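Local coordinates for TTHB210-like domain-containing protein (Thermus thermophilus, PDB 3VG8) that is of unknown function but assembles into a novel homodecamer and is controlled by the sigmaE/anti-sigmaE regulatory system, at residues D105-R108 and K109-G113. The protein carries 1 engineered substitution. Numbering follows the deposited sequence.
Sequences DQER and KVLEG
D105 O receives the amide of K109, one of the i to i+4 bonds of helix 104-110, whose C-terminal end is a Schellman motif turned at E112 with positive phi. At Q106 the backbone O takes V110 N at 2.8 Å in an almost straight bond, while its side chain runs alongside the extended K109 chain; these long chains bring Q106 OE1 and K109 NZ to one water, which donates to the first and accepts from the second. E107 O accepts L111 N; CG anti to the backbone N (chi1 -177°) and a bend at chi2 carry the carboxylate toward R108 and L111, whose CD1 lies 3.3 Å from E107 OE2. The carboxylate meets R108 side-on, OE2 using its syn lone pair toward NH2 at 2.8 Å and OE1 receiving NE at 2.9 Å; OE2 also forms a salt bridge with K44, OE1 a hydrogen bond with Y116. A glutamine at E107 would probably weaken this grip, leaving R108 and K44 without their shared negative charge. R108, whose NH1 forms a salt bridge with D24 of the second subunit, bends back beside G113. G113 N closes the motif on R108 O at 3.1 Å, and glycine suits the place, its CA packing 3.7 Å above the guanidinium plane, offset toward the rim.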
loop_
_atom_site.group_PDB
_atom_site.type_symbol
_atom_site.label_atom_id
_atom_site.label_comp_id
_atom_site.label_asym_id
_atom_site.label_seq_id
_atom_site.Cartn_x
_atom_site.Cartn_y
_atom_site.Cartn_z
ATOM N N ASP F 105 11.891 -1.999 16.011
ATOM C CA ASP F 105 10.611 -2.702 15.934
ATOM C C ASP F 105 10.683 -4.032 16.692
ATOM O O ASP F 105 9.732 -4.412 17.385
ATOM C CB ASP F 105 10.188 -2.940 14.476
ATOM C CG ASP F 105 9.854 -1.651 13.744
ATOM O OD1 ASP F 105 9.151 -0.782 14.309
ATOM O OD2 ASP F 105 10.291 -1.505 12.586
ATOM N N GLN F 106 11.796 -4.745 16.548
ATOM C CA GLN F 106 11.982 -6.010 17.257
ATOM C C GLN F 106 11.979 -5.763 18.772
ATOM O O GLN F 106 11.462 -6.565 19.532
ATOM C CB GLN F 106 13.317 -6.667 16.883
ATOM C CG GLN F 106 13.252 -7.663 15.736
ATOM C CD GLN F 106 12.211 -8.754 15.957
ATOM O OE1 GLN F 106 12.277 -9.516 16.928
ATOM N NE2 GLN F 106 11.244 -8.835 15.052
ATOM N N GLU F 107 12.580 -4.654 19.195
ATOM C CA GLU F 107 12.648 -4.327 20.615
ATOM C C GLU F 107 11.240 -4.192 21.177
ATOM O O GLU F 107 10.916 -4.787 22.206
ATOM C CB GLU F 107 13.437 -3.020 20.816
ATOM C CG GLU F 107 13.650 -2.586 22.257
ATOM C CD GLU F 107 12.508 -1.723 22.782
ATOM O OE1 GLU F 107 11.906 -0.974 21.985
ATOM O OE2 GLU F 107 12.222 -1.780 23.992
ATOM N N ARG F 108 10.399 -3.423 20.492
ATOM C CA ARG F 108 9.027 -3.234 20.952
ATOM C C ARG F 108 8.252 -4.553 20.908
ATOM O O ARG F 108 7.419 -4.814 21.761
ATOM C CB ARG F 108 8.329 -2.159 20.103
ATOM C CG ARG F 108 8.789 -0.719 20.423
ATOM C CD ARG F 108 8.261 -0.247 21.793
ATOM N NE ARG F 108 9.154 -0.600 22.887
ATOM C CZ ARG F 108 8.951 -0.291 24.164
ATOM N NH1 ARG F 108 7.865 0.389 24.529
ATOM N NH2 ARG F 108 9.846 -0.668 25.083
ATOM N N LYS F 109 8.553 -5.401 19.933
ATOM C CA LYS F 109 7.870 -6.682 19.841
ATOM C C LYS F 109 8.286 -7.663 20.930
ATOM O O LYS F 109 7.433 -8.208 21.630
ATOM C CB LYS F 109 8.114 -7.333 18.480
ATOM C CG LYS F 109 7.566 -8.763 18.379
ATOM C CD LYS F 109 7.908 -9.418 17.035
ATOM C CE LYS F 109 7.274 -10.800 16.905
ATOM N NZ LYS F 109 7.776 -11.541 15.710
ATOM N N VAL F 110 9.586 -7.887 21.098
ATOM C CA VAL F 110 10.008 -8.859 22.100
ATOM C C VAL F 110 9.878 -8.405 23.544
ATOM O O VAL F 110 9.839 -9.236 24.455
ATOM C CB VAL F 110 11.442 -9.399 21.809
ATOM C CG1 VAL F 110 11.481 -9.960 20.355
ATOM C CG2 VAL F 110 12.501 -8.310 22.018
ATOM N N LEU F 111 9.777 -7.101 23.777
ATOM C CA LEU F 111 9.598 -6.642 25.152
ATOM C C LEU F 111 8.121 -6.326 25.382
ATOM O O LEU F 111 7.734 -5.916 26.471
ATOM C CB LEU F 111 10.476 -5.419 25.456
ATOM C CG LEU F 111 11.981 -5.718 25.407
ATOM C CD1 LEU F 111 12.771 -4.480 25.808
ATOM C CD2 LEU F 111 12.302 -6.873 26.334
ATOM N N GLU F 112 7.309 -6.539 24.348
ATOM C CA GLU F 112 5.857 -6.327 24.404
ATOM C C GLU F 112 5.492 -4.957 24.980
ATOM O O GLU F 112 4.701 -4.851 25.918
ATOM C CB GLU F 112 5.204 -7.425 25.256
ATOM C CG GLU F 112 5.268 -8.855 24.693
ATOM C CD GLU F 112 4.784 -9.885 25.714
ATOM O OE1 GLU F 112 3.841 -9.561 26.468
ATOM O OE2 GLU F 112 5.334 -11.009 25.770
ATOM N N GLY F 113 6.071 -3.902 24.427
ATOM C CA GLY F 113 5.769 -2.594 24.955
ATOM C C GLY F 113 4.994 -1.785 23.949
ATOM O O GLY F 113 4.939 -2.131 22.773
HETATM O O HOH W 1 10.406 -11.654 16.967
#